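Local coordinates for sugar kinase (Agrobacterium tumefaciens, PDB 2RBC), which probably phosphorylates a sugar at the expense of ATP as a ribokinase-like pfkB-family kinase, at residues V61-E66 with G95-R100; R142-K147 with V165-L170; E153-F158 with L175-A180; S300-L305 with G315-E320. All blocks are in the same frame, centred on the assembly; numbering follows the deposited sequence.

Contact 1. Residues V61-E66 with G95-R100; sequences VLQIAE and GTRILR
Q63 OE1 is gripped by both terminal nitrogens of R97: it accepts from R97 NH2 and from R97 NH1, each at 2.9 Å. The pair joins strand 60-66, an outermost strand of the small four-stranded sheet that forms the lid in ribokinase-like folds, to helix 93-104 of the same chain. Both donors come from one face of the amide and stand well above the carbonyl plane, and the N-H...O angles are bent, 137° from NH2 and 135° from NH1. Amide and guanidinium planes are almost perpendicular, 87° apart. R97 gets there because CG leaves anti to the backbone N and the chain stays extended as far as NE. The rotation of the Q63 amide is further fixed by NE2, which bonds T42 on the adjoining strand. R97 NE forms a salt bridge with E93 of the second subunit, and Q63 packs on T94 of that subunit, which places the polar half of the contact at the dimer interface. Deeper along the strand the contact turns apolar and buried. A65, whose backbone N bonds the D101 carboxylate, lays its methyl against the helix, with A65 CB 3.9 Å from I98 CA and 4.2 Å from I98 CG2.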
loop_
_atom_site.group_PDB
_atom_site.type_symbol
_atom_site.label_atom_id
_atom_site.label_comp_id
_atom_site.label_asym_id
_atom_site.label_seq_id
_atom_site.Cartn_x
_atom_site.Cartn_y
_atom_site.Cartn_z
ATOM N N VAL A 61 6.075 5.979 -7.633
ATOM C CA VAL A 61 5.564 4.872 -6.793
ATOM C C VAL A 61 6.093 3.552 -7.360
ATOM O O VAL A 61 5.971 3.293 -8.550
ATOM C CB VAL A 61 4.004 4.855 -6.702
ATOM C CG1 VAL A 61 3.496 3.675 -5.856
ATOM C CG2 VAL A 61 3.464 6.204 -6.169
ATOM N N LEU A 62 6.661 2.720 -6.498
ATOM C CA LEU A 62 7.189 1.405 -6.887
ATOM C C LEU A 62 6.656 0.361 -5.939
ATOM O O LEU A 62 6.794 0.497 -4.722
ATOM C CB LEU A 62 8.718 1.381 -6.825
ATOM C CG LEU A 62 9.526 0.096 -7.186
ATOM C CD1 LEU A 62 9.380 -0.262 -8.680
ATOM C CD2 LEU A 62 10.980 0.184 -6.780
ATOM N N GLN A 63 6.049 -0.674 -6.512
ATOM C CA GLN A 63 5.699 -1.875 -5.787
ATOM C C GLN A 63 6.709 -2.960 -6.064
ATOM O O GLN A 63 6.945 -3.310 -7.221
ATOM C CB GLN A 63 4.313 -2.339 -6.159
ATOM C CG GLN A 63 3.252 -1.342 -5.727
ATOM C CD GLN A 63 1.839 -1.908 -5.802
ATOM O OE1 GLN A 63 1.319 -2.120 -6.873
ATOM N NE2 GLN A 63 1.216 -2.110 -4.655
ATOM N N ILE A 64 7.340 -3.444 -4.998
ATOM C CA ILE A 64 8.439 -4.377 -5.087
ATOM C C ILE A 64 8.391 -5.420 -3.956
ATOM O O ILE A 64 8.237 -5.092 -2.776
ATOM C CB ILE A 64 9.832 -3.625 -5.209
ATOM C CG1 ILE A 64 10.956 -4.630 -5.467
ATOM C CG2 ILE A 64 10.138 -2.657 -4.048
ATOM C CD1 ILE A 64 12.218 -3.962 -6.023
ATOM N N ALA A 65 8.511 -6.689 -4.323
ATOM C CA ALA A 65 8.612 -7.752 -3.336
ATOM C C ALA A 65 10.061 -7.794 -2.848
ATOM O O ALA A 65 11.005 -7.917 -3.633
ATOM C CB ALA A 65 8.204 -9.139 -3.916
ATOM N N GLU A 66 10.215 -7.626 -1.554
ATOM C CA GLU A 66 11.510 -7.577 -0.946
ATOM C C GLU A 66 11.385 -7.992 0.520
ATOM O O GLU A 66 10.581 -8.837 0.838
ATOM C CB GLU A 66 12.156 -6.188 -1.220
ATOM C CG GLU A 66 11.398 -4.983 -0.676
ATOM C CD GLU A 66 12.007 -3.676 -1.107
ATOM O OE1 GLU A 66 12.970 -3.693 -1.917
ATOM O OE2 GLU A 66 11.570 -2.620 -0.610
ATOM N N GLY A 95 0.228 -12.577 -1.849
ATOM C CA GLY A 95 1.151 -13.724 -1.934
ATOM C C GLY A 95 1.505 -14.123 -3.354
ATOM O O GLY A 95 2.692 -14.416 -3.683
ATOM N N THR A 96 0.491 -14.150 -4.210
ATOM C CA THR A 96 0.657 -14.498 -5.616
ATOM C C THR A 96 1.622 -13.501 -6.247
ATOM O O THR A 96 2.525 -13.834 -7.008
ATOM C CB THR A 96 -0.715 -14.504 -6.327
ATOM O OG1 THR A 96 -1.565 -15.465 -5.683
ATOM C CG2 THR A 96 -0.591 -14.850 -7.817
ATOM N N ARG A 97 1.449 -12.259 -5.869
ATOM C CA ARG A 97 2.266 -11.218 -6.408
ATOM C C ARG A 97 3.715 -11.243 -5.919
ATOM O O ARG A 97 4.651 -10.993 -6.692
ATOM C CB ARG A 97 1.617 -9.942 -6.015
ATOM C CG ARG A 97 2.255 -8.786 -6.583
ATOM C CD ARG A 97 1.267 -7.671 -6.776
ATOM N NE ARG A 97 1.998 -6.617 -7.454
ATOM C CZ ARG A 97 1.647 -5.351 -7.470
ATOM N NH1 ARG A 97 0.550 -4.963 -6.852
ATOM N NH2 ARG A 97 2.408 -4.500 -8.120
ATOM N N ILE A 98 3.899 -11.534 -4.632
ATOM C CA ILE A 98 5.224 -11.704 -4.065
ATOM C C ILE A 98 5.957 -12.846 -4.771
ATOM O O ILE A 98 7.118 -12.708 -5.174
ATOM C CB ILE A 98 5.141 -11.970 -2.513
ATOM C CG1 ILE A 98 4.650 -10.712 -1.791
ATOM C CG2 ILE A 98 6.482 -12.404 -1.943
ATOM C CD1 ILE A 98 4.343 -10.932 -0.299
ATOM N N LEU A 99 5.298 -13.988 -4.889
ATOM C CA LEU A 99 5.931 -15.131 -5.536
ATOM C C LEU A 99 6.328 -14.835 -6.987
ATOM O O LEU A 99 7.419 -15.224 -7.453
ATOM C CB LEU A 99 5.031 -16.365 -5.474
ATOM C CG LEU A 99 4.740 -16.906 -4.075
ATOM C CD1 LEU A 99 3.614 -17.927 -4.064
ATOM C CD2 LEU A 99 6.005 -17.452 -3.412
ATOM N N ARG A 100 5.431 -14.186 -7.719
ATOM C CA ARG A 100 5.686 -13.861 -9.108
ATOM C C ARG A 100 6.838 -12.890 -9.268
ATOM O O ARG A 100 7.711 -13.111 -10.096
ATOM C CB ARG A 100 4.410 -13.356 -9.782
ATOM C CG ARG A 100 4.619 -12.708 -11.133
ATOM C CD ARG A 100 3.305 -12.524 -11.833
ATOM N NE ARG A 100 3.310 -11.318 -12.650
ATOM C CZ ARG A 100 2.256 -10.849 -13.346
ATOM N NH1 ARG A 100 2.381 -9.711 -14.039
ATOM N NH2 ARG A 100 1.080 -11.490 -13.359
#

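Contact 2. Residues R142-K147 with V165-L170; sequences RLHEKK and VRWPEL. With SO4 (sulfate ion), chain F.
H144 lays its side chain over the indole of W167. Before them R142 turns to a sulfate, apart from 165-170; the ion, probably from the crystallisation liquor, takes three weak hydrogen bonds from the guanidinium, which also forms a salt bridge with D140. L143 sets its CB over the centre of the H144 ring, on the face opposite W167. H144 itself carries the contact: CD2 comes within 3.3 Å of W167 CD2, and CB sits above the five-membered ring, 3.8 Å from its centroid, as a CH-pi donor. In return W167 CB approaches the imidazole face, 4.2 Å from that ring's centroid. The two form an oblique ring pair, planes 37° apart. H144 CE1 also meets R166 CG at 3.5 Å, while ND1 is hydrogen-bonded to Y139 OH, which helps fix the ring's rotation. Further on, K146 O lies at the indole edge, in its plane. A water there accepts from W167 NE1 at 3.1 Å, satisfying the indole N-H. L170 covers the other indole face. With W167 as N-cap residue of helix 168-180, the arrangement packs a surface loop onto the turn between strand 160-163 and that helix, a beta-alpha connection of the ribokinase-like alpha/beta fold.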
loop_
_atom_site.group_PDB
_atom_site.type_symbol
_atom_site.label_atom_id
_atom_site.label_comp_id
_atom_site.label_asym_id
_atom_site.label_seq_id
_atom_site.Cartn_x
_atom_site.Cartn_y
_atom_site.Cartn_z
ATOM N N ARG A 142 0.908 -15.555 11.870
ATOM C CA ARG A 142 0.465 -16.866 11.389
ATOM C C ARG A 142 1.254 -17.350 10.187
ATOM O O ARG A 142 1.241 -18.536 9.873
ATOM C CB ARG A 142 -0.992 -16.837 11.010
ATOM C CG ARG A 142 -1.941 -16.607 12.190
ATOM C CD ARG A 142 -3.394 -16.519 11.730
ATOM N NE ARG A 142 -3.607 -15.429 10.792
ATOM C CZ ARG A 142 -4.798 -14.974 10.412
ATOM N NH1 ARG A 142 -5.927 -15.516 10.893
ATOM N NH2 ARG A 142 -4.867 -13.964 9.539
ATOM N N LEU A 143 1.939 -16.440 9.504
ATOM C CA LEU A 143 2.827 -16.822 8.421
ATOM C C LEU A 143 3.842 -17.912 8.851
ATOM O O LEU A 143 4.160 -18.816 8.080
ATOM C CB LEU A 143 3.553 -15.579 7.888
ATOM C CG LEU A 143 2.733 -14.664 6.969
ATOM C CD1 LEU A 143 3.496 -13.377 6.724
ATOM C CD2 LEU A 143 2.413 -15.387 5.678
ATOM N N HIS A 144 4.321 -17.801 10.083
ATOM C CA HIS A 144 5.491 -18.535 10.566
ATOM C C HIS A 144 5.178 -19.403 11.764
ATOM O O HIS A 144 6.065 -19.705 12.561
ATOM C CB HIS A 144 6.600 -17.531 10.931
ATOM C CG HIS A 144 7.050 -16.707 9.773
ATOM N ND1 HIS A 144 7.124 -15.334 9.820
ATOM C CD2 HIS A 144 7.364 -17.058 8.511
ATOM C CE1 HIS A 144 7.504 -14.877 8.646
ATOM N NE2 HIS A 144 7.660 -15.904 7.831
ATOM N N GLU A 145 3.940 -19.843 11.888
ATOM C CA GLU A 145 3.526 -20.623 13.056
ATOM C C GLU A 145 3.586 -22.149 12.826
ATOM O O GLU A 145 3.355 -22.939 13.755
ATOM C CB GLU A 145 2.110 -20.219 13.477
ATOM C CG GLU A 145 1.006 -20.730 12.556
ATOM C CD GLU A 145 -0.404 -20.303 13.006
ATOM O OE1 GLU A 145 -0.548 -19.598 14.058
ATOM O OE2 GLU A 145 -1.374 -20.679 12.290
ATOM N N LYS A 146 3.853 -22.560 11.593
ATOM C CA LYS A 146 3.881 -23.958 11.248
ATOM C C LYS A 146 5.304 -24.369 10.921
ATOM O O LYS A 146 6.136 -23.582 10.452
ATOM C CB LYS A 146 2.955 -24.213 10.076
ATOM C CG LYS A 146 2.489 -25.623 9.922
ATOM C CD LYS A 146 1.109 -25.644 9.222
ATOM C CE LYS A 146 0.851 -26.954 8.424
ATOM N NZ LYS A 146 1.293 -28.211 9.147
ATOM N N LYS A 147 5.582 -25.633 11.196
ATOM C CA LYS A 147 6.920 -26.141 11.038
ATOM C C LYS A 147 7.215 -26.387 9.559
ATOM O O LYS A 147 6.434 -27.030 8.876
ATOM C CB LYS A 147 7.072 -27.414 11.873
ATOM C CG LYS A 147 7.058 -27.133 13.385
ATOM C CD LYS A 147 7.906 -28.175 14.120
ATOM C CE LYS A 147 7.535 -28.297 15.613
ATOM N NZ LYS A 147 8.474 -29.235 16.359
ATOM N N VAL A 165 16.205 -12.715 10.844
ATOM C CA VAL A 165 15.612 -12.886 12.164
ATOM C C VAL A 165 14.084 -13.075 12.111
ATOM O O VAL A 165 13.458 -13.225 13.135
ATOM C CB VAL A 165 15.939 -11.696 13.109
ATOM C CG1 VAL A 165 17.442 -11.661 13.418
ATOM C CG2 VAL A 165 15.394 -10.341 12.553
ATOM N N ARG A 166 13.506 -13.138 10.921
ATOM C CA ARG A 166 12.052 -13.113 10.781
ATOM C C ARG A 166 11.332 -14.438 11.062
ATOM O O ARG A 166 10.211 -14.433 11.523
ATOM C CB ARG A 166 11.649 -12.605 9.393
ATOM C CG ARG A 166 10.111 -12.593 9.154
ATOM C CD ARG A 166 9.358 -11.668 10.135
ATOM N NE ARG A 166 9.684 -10.304 9.765
ATOM C CZ ARG A 166 10.632 -9.531 10.309
ATOM N NH1 ARG A 166 11.348 -9.895 11.380
ATOM N NH2 ARG A 166 10.835 -8.321 9.797
ATOM N N TRP A 167 11.964 -15.558 10.762
ATOM C CA TRP A 167 11.380 -16.872 10.962
ATOM C C TRP A 167 12.371 -17.698 11.819
ATOM O O TRP A 167 13.006 -18.633 11.337
ATOM C CB TRP A 167 11.191 -17.553 9.601
ATOM C CG TRP A 167 10.257 -18.698 9.629
ATOM C CD1 TRP A 167 9.753 -19.318 10.725
ATOM C CD2 TRP A 167 9.747 -19.412 8.496
ATOM N NE1 TRP A 167 8.939 -20.345 10.350
ATOM C CE2 TRP A 167 8.890 -20.406 8.986
ATOM C CE3 TRP A 167 9.882 -19.261 7.110
ATOM C CZ2 TRP A 167 8.195 -21.277 8.144
ATOM C CZ3 TRP A 167 9.197 -20.121 6.289
ATOM C CH2 TRP A 167 8.358 -21.115 6.806
ATOM N N PRO A 168 12.479 -17.368 13.112
ATOM C CA PRO A 168 13.561 -17.897 13.957
ATOM C C PRO A 168 13.615 -19.394 14.120
ATOM O O PRO A 168 14.711 -19.968 14.174
ATOM C CB PRO A 168 13.277 -17.273 15.329
ATOM C CG PRO A 168 12.373 -16.211 15.111
ATOM C CD PRO A 168 11.620 -16.451 13.855
ATOM N N GLU A 169 12.473 -20.057 14.200
ATOM C CA GLU A 169 12.523 -21.501 14.396
ATOM C C GLU A 169 13.008 -22.238 13.140
ATOM O O GLU A 169 13.718 -23.243 13.242
ATOM C CB GLU A 169 11.183 -22.026 14.889
ATOM C CG GLU A 169 10.744 -21.441 16.235
ATOM C CD GLU A 169 11.750 -21.645 17.370
ATOM O OE1 GLU A 169 11.946 -20.683 18.144
ATOM O OE2 GLU A 169 12.350 -22.750 17.495
ATOM N N LEU A 170 12.655 -21.745 11.956
ATOM C CA LEU A 170 13.226 -22.305 10.727
ATOM C C LEU A 170 14.709 -21.907 10.587
ATOM O O LEU A 170 15.554 -22.737 10.249
ATOM C CB LEU A 170 12.421 -21.890 9.496
ATOM C CG LEU A 170 12.918 -22.456 8.138
ATOM C CD1 LEU A 170 13.079 -24.023 8.098
ATOM C CD2 LEU A 170 11.995 -21.967 7.045
HETATM S S SO4 F . -8.264 -12.461 9.104
HETATM O O1 SO4 F . -7.262 -11.514 9.601
HETATM O O2 SO4 F . -8.619 -13.428 10.142
HETATM O O3 SO4 F . -9.463 -11.730 8.706
HETATM O O4 SO4 F . -7.736 -13.171 7.942
HETATM O O HOH W 1 7.778 -22.694 12.078
#

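Contact 3. Residues E153-F158 with L175-A180; sequences EDIALF and LTVARA. With EDO (1,2-ethanediol), chain I.
I155 packs between helix 152-155 and helix 168-180, beside the central sheet of the ribokinase-like alpha/beta fold. At the root of its side chain, I155 CB is 3.8 Å from V177 CG1. With CG1 anti to the carbonyl carbon (chi1 -63°), that branch lies along the valine, I155 CG1 meeting V177 CG1 at 3.7 Å, and CG2 is left to reach the next residue of the long helix, touching A178 CA at 3.8 Å and A178 CB at 4.0 Å. The branched side chain thus straddles two successive positions of the helix, and with alanine at the second the methyl can come right up to the main chain. CD1 turns away from V177 at chi2 (-63°). No polar bond crosses here, so the join is purely van der Waals. I155 also packs on L33 of strand 31-35 and W86 of strand 82-90, while A178 packs on V161 of strand 160-163, so both helices cover the same sheet. From I155 to F158 the chain makes a type I turn, closed by F158 N bonding I155 O. Next to I155, D154 OD2 accepts a 2.8 Å hydrogen bond from O1 of a 1,2-ethanediol, probably from the crystallisation liquor.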
loop_
_atom_site.group_PDB
_atom_site.type_symbol
_atom_site.label_atom_id
_atom_site.label_comp_id
_atom_site.label_asym_id
_atom_site.label_seq_id
_atom_site.Cartn_x
_atom_site.Cartn_y
_atom_site.Cartn_z
ATOM N N GLU A 153 19.470 -33.619 3.623
ATOM C CA GLU A 153 19.426 -33.807 2.175
ATOM C C GLU A 153 18.967 -32.531 1.417
ATOM O O GLU A 153 19.533 -32.223 0.361
ATOM C CB GLU A 153 18.564 -35.036 1.818
ATOM C CG GLU A 153 19.245 -36.396 2.136
ATOM C CD GLU A 153 18.423 -37.615 1.649
ATOM O OE1 GLU A 153 17.257 -37.386 1.224
ATOM O OE2 GLU A 153 18.923 -38.787 1.686
ATOM N N ASP A 154 17.965 -31.802 1.944
ATOM C CA ASP A 154 17.590 -30.475 1.449
ATOM C C ASP A 154 18.801 -29.521 1.429
ATOM O O ASP A 154 19.056 -28.851 0.428
ATOM C CB ASP A 154 16.495 -29.779 2.306
ATOM C CG ASP A 154 15.121 -30.493 2.287
ATOM O OD1 ASP A 154 14.910 -31.339 1.370
ATOM O OD2 ASP A 154 14.281 -30.193 3.228
ATOM N N ILE A 155 19.506 -29.426 2.548
ATOM C CA ILE A 155 20.526 -28.400 2.719
ATOM C C ILE A 155 21.810 -28.738 1.961
ATOM O O ILE A 155 22.558 -27.845 1.569
ATOM C CB ILE A 155 20.797 -28.153 4.221
ATOM C CG1 ILE A 155 19.515 -27.623 4.906
ATOM C CG2 ILE A 155 21.969 -27.179 4.443
ATOM C CD1 ILE A 155 19.019 -26.241 4.377
ATOM N N ALA A 156 22.059 -30.030 1.734
ATOM C CA ALA A 156 23.314 -30.463 1.123
ATOM C C ALA A 156 23.405 -29.966 -0.304
ATOM O O ALA A 156 24.491 -29.920 -0.881
ATOM C CB ALA A 156 23.455 -32.025 1.162
ATOM N N LEU A 157 22.277 -29.567 -0.859
ATOM C CA LEU A 157 22.231 -29.040 -2.199
ATOM C C LEU A 157 22.742 -27.600 -2.304
ATOM O O LEU A 157 22.941 -27.087 -3.409
ATOM C CB LEU A 157 20.792 -29.126 -2.714
ATOM C CG LEU A 157 20.185 -30.562 -2.682
ATOM C CD1 LEU A 157 18.944 -30.610 -3.560
ATOM C CD2 LEU A 157 21.153 -31.730 -3.079
ATOM N N PHE A 158 22.923 -26.928 -1.174
ATOM C CA PHE A 158 23.387 -25.553 -1.191
ATOM C C PHE A 158 24.869 -25.464 -0.834
ATOM O O PHE A 158 25.429 -26.360 -0.224
ATOM C CB PHE A 158 22.534 -24.735 -0.234
ATOM C CG PHE A 158 21.105 -24.725 -0.612
ATOM C CD1 PHE A 158 20.673 -24.008 -1.734
ATOM C CD2 PHE A 158 20.188 -25.462 0.103
ATOM C CE1 PHE A 158 19.329 -24.037 -2.105
ATOM C CE2 PHE A 158 18.868 -25.490 -0.268
ATOM C CZ PHE A 158 18.437 -24.773 -1.359
ATOM N N LEU A 175 20.518 -23.005 10.010
ATOM C CA LEU A 175 21.876 -22.750 10.462
ATOM C C LEU A 175 22.531 -24.022 11.008
ATOM O O LEU A 175 23.656 -24.323 10.668
ATOM C CB LEU A 175 21.961 -21.637 11.524
ATOM C CG LEU A 175 21.627 -20.216 11.076
ATOM C CD1 LEU A 175 21.543 -19.262 12.314
ATOM C CD2 LEU A 175 22.621 -19.694 10.033
ATOM N N THR A 176 21.817 -24.730 11.878
ATOM C CA THR A 176 22.325 -25.947 12.495
ATOM C C THR A 176 22.700 -27.007 11.484
ATOM O O THR A 176 23.816 -27.572 11.535
ATOM C CB THR A 176 21.321 -26.505 13.497
ATOM O OG1 THR A 176 21.086 -25.500 14.485
ATOM C CG2 THR A 176 21.869 -27.810 14.193
ATOM N N VAL A 177 21.783 -27.290 10.569
ATOM C CA VAL A 177 22.005 -28.365 9.585
ATOM C C VAL A 177 23.170 -27.938 8.666
ATOM O O VAL A 177 24.130 -28.690 8.460
ATOM C CB VAL A 177 20.690 -28.683 8.783
ATOM C CG1 VAL A 177 20.952 -29.701 7.645
ATOM C CG2 VAL A 177 19.598 -29.199 9.746
ATOM N N ALA A 178 23.157 -26.675 8.204
ATOM C CA ALA A 178 24.204 -26.212 7.304
ATOM C C ALA A 178 25.606 -26.343 7.938
ATOM O O ALA A 178 26.572 -26.823 7.311
ATOM C CB ALA A 178 23.936 -24.755 6.880
ATOM N N ARG A 179 25.722 -25.916 9.187
ATOM C CA ARG A 179 27.013 -25.959 9.863
ATOM C C ARG A 179 27.473 -27.402 10.057
ATOM O O ARG A 179 28.656 -27.709 9.855
ATOM C CB ARG A 179 26.953 -25.230 11.201
ATOM C CG ARG A 179 28.289 -25.178 11.887
ATOM C CD ARG A 179 28.218 -24.379 13.163
ATOM N NE ARG A 179 27.247 -24.935 14.109
ATOM C CZ ARG A 179 26.956 -24.385 15.280
ATOM N NH1 ARG A 179 27.549 -23.258 15.649
ATOM N NH2 ARG A 179 26.062 -24.946 16.083
ATOM N N ALA A 180 26.538 -28.285 10.420
ATOM C CA ALA A 180 26.833 -29.718 10.553
ATOM C C ALA A 180 27.368 -30.283 9.254
ATOM O O ALA A 180 28.179 -31.197 9.269
ATOM C CB ALA A 180 25.569 -30.522 11.013
HETATM C C1 EDO I . 12.299 -32.716 2.967
HETATM O O1 EDO I . 11.744 -31.450 3.355
HETATM C C2 EDO I . 11.634 -33.895 3.690
HETATM O O2 EDO I . 10.997 -33.515 4.922
#

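Contact 4. Residues S300-L305 with G315-E320; sequences SVAAAL and GAPTRE
Apolar packing around P317 makes up most of this contact, in which the pyrrolidine ring rests against helix 292-307 between two residues of that helix's surface, A302 and L305. L305 gives two atoms: its CD1 methyl comes to 3.7 Å from P317 CB, and its own CB lies 3.7 Å from P317 CG, so the leucine covers the ring from base to tip of its side chain. With the leucine CG anti to the carbonyl carbon (chi1 -80°), CD1 is brought against both P317 CB and P317 CG. A302, one turn earlier, adds its methyl, with A302 CB 4.1 Å from P317 CG. P317 also packs on T322 of helix 319-330, and A302 on I277 and T281, so A302 ties this site to helix 274-287 as well.

Contacts with main-chain carbonyls come second. A302 O lies 3.4 Å from P317 CD, a close approach of a helix carbonyl to the ring carbon next to the proline nitrogen. No direct hydrogen bond crosses between the segments. Instead a water links them, donating to G315 O at 2.7 Å and, weakly, to L305 O; the latter carbonyl is also hydrogen-bonded to T308 OG1.

Capping is the third kind. Just after P317, T318 takes the N-cap position of helix 319-330, its OG1 accepting from E321 N, while R319 next to it is held in salt bridges by E323 and E288. The whole is a connection between two consecutive helices in the C-terminal part of the ribokinase-like fold, where a proline docked on one helix leads directly into the N-cap of the next.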
loop_
_atom_site.group_PDB
_atom_site.type_symbol
_atom_site.label_atom_id
_atom_site.label_comp_id
_atom_site.label_asym_id
_atom_site.label_seq_id
_atom_site.Cartn_x
_atom_site.Cartn_y
_atom_site.Cartn_z
ATOM N N SER A 300 30.561 -4.403 0.605
ATOM C CA SER A 300 30.492 -2.977 0.842
ATOM C C SER A 300 30.243 -2.187 -0.429
ATOM O O SER A 300 29.381 -1.300 -0.456
ATOM C CB SER A 300 31.789 -2.454 1.484
ATOM O OG SER A 300 31.918 -2.981 2.791
ATOM N N VAL A 301 31.005 -2.482 -1.478
ATOM C CA VAL A 301 30.832 -1.780 -2.728
ATOM C C VAL A 301 29.462 -2.053 -3.340
ATOM O O VAL A 301 28.797 -1.137 -3.836
ATOM C CB VAL A 301 32.000 -2.106 -3.736
ATOM C CG1 VAL A 301 31.763 -1.467 -5.109
ATOM C CG2 VAL A 301 33.340 -1.615 -3.136
ATOM N N ALA A 302 29.037 -3.303 -3.300
ATOM C CA ALA A 302 27.726 -3.669 -3.817
ATOM C C ALA A 302 26.627 -2.887 -3.107
ATOM O O ALA A 302 25.733 -2.312 -3.753
ATOM C CB ALA A 302 27.497 -5.160 -3.684
ATOM N N ALA A 303 26.717 -2.823 -1.790
ATOM C CA ALA A 303 25.741 -2.071 -0.982
ATOM C C ALA A 303 25.756 -0.600 -1.325
ATOM O O ALA A 303 24.724 -0.000 -1.527
ATOM C CB ALA A 303 26.006 -2.284 0.518
ATOM N N ALA A 304 26.951 -0.029 -1.452
ATOM C CA ALA A 304 27.140 1.380 -1.850
ATOM C C ALA A 304 26.460 1.680 -3.189
ATOM O O ALA A 304 25.702 2.647 -3.319
ATOM C CB ALA A 304 28.662 1.760 -1.865
ATOM N N LEU A 305 26.690 0.834 -4.181
ATOM C CA LEU A 305 26.068 1.007 -5.469
ATOM C C LEU A 305 24.558 1.045 -5.346
ATOM O O LEU A 305 23.907 1.945 -5.910
ATOM C CB LEU A 305 26.515 -0.087 -6.450
ATOM C CG LEU A 305 27.889 0.137 -7.104
ATOM C CD1 LEU A 305 28.423 -1.200 -7.636
ATOM C CD2 LEU A 305 27.757 1.057 -8.230
ATOM N N GLY A 315 18.119 -1.284 -6.972
ATOM C CA GLY A 315 19.475 -0.868 -7.334
ATOM C C GLY A 315 20.594 -1.881 -7.166
ATOM O O GLY A 315 21.762 -1.512 -7.336
ATOM N N ALA A 316 20.280 -3.118 -6.771
ATOM C CA ALA A 316 21.327 -4.120 -6.526
ATOM C C ALA A 316 22.163 -4.233 -7.808
ATOM O O ALA A 316 21.617 -4.471 -8.867
ATOM C CB ALA A 316 20.727 -5.462 -6.139
ATOM N N PRO A 317 23.480 -3.995 -7.721
ATOM C CA PRO A 317 24.307 -4.082 -8.945
ATOM C C PRO A 317 24.642 -5.488 -9.410
ATOM O O PRO A 317 24.544 -6.452 -8.651
ATOM C CB PRO A 317 25.595 -3.373 -8.532
ATOM C CG PRO A 317 25.723 -3.663 -7.120
ATOM C CD PRO A 317 24.299 -3.602 -6.564
ATOM N N THR A 318 25.061 -5.567 -10.661
ATOM C CA THR A 318 25.655 -6.751 -11.216
ATOM C C THR A 318 27.019 -6.994 -10.601
ATOM O O THR A 318 27.603 -6.093 -9.977
ATOM C CB THR A 318 25.748 -6.683 -12.754
ATOM O OG1 THR A 318 26.836 -5.836 -13.162
ATOM C CG2 THR A 318 24.410 -6.217 -13.346
ATOM N N ARG A 319 27.516 -8.226 -10.772
ATOM C CA ARG A 319 28.816 -8.590 -10.276
ATOM C C ARG A 319 29.893 -7.725 -10.965
ATOM O O ARG A 319 30.805 -7.199 -10.316
ATOM C CB ARG A 319 29.070 -10.073 -10.544
ATOM C CG ARG A 319 30.350 -10.636 -10.012
ATOM C CD ARG A 319 30.502 -10.374 -8.502
ATOM N NE ARG A 319 31.688 -11.011 -7.921
ATOM C CZ ARG A 319 31.679 -12.222 -7.363
ATOM N NH1 ARG A 319 30.561 -12.942 -7.330
ATOM N NH2 ARG A 319 32.786 -12.712 -6.833
ATOM N N GLU A 320 29.728 -7.586 -12.276
ATOM C CA GLU A 320 30.599 -6.793 -13.134
ATOM C C GLU A 320 30.672 -5.320 -12.685
ATOM O O GLU A 320 31.754 -4.758 -12.526
ATOM C CB GLU A 320 30.095 -6.886 -14.572
ATOM C CG GLU A 320 30.190 -8.298 -15.212
ATOM C CD GLU A 320 29.261 -9.353 -14.571
ATOM O OE1 GLU A 320 28.141 -8.987 -14.088
ATOM O OE2 GLU A 320 29.694 -10.547 -14.548
HETATM O O HOH W 2 23.321 0.362 -8.588
#

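From the N terminus, contact 1 closes first, bringing the lid strand 60-66 to helix 93-104, with helix 68-78 and strand 82-90 in the intervening chain, next to the second subunit. The chain then runs through the rest of the lid sheet before contacts 2 and 3, whose segments alternate and therefore cross: 142-147 and 153-158 are met in turn by the turn leading into helix 168-180 and by that helix's C-terminal part. Their centres are about 18 Å apart, and together they fasten the link out of the lid to one flank of the main sheet. Contact 4 closes last, over only nine residues, joining helix 292-307 to the loop that leads into helix 319-330, about 30 Å (between centres) from contact 2.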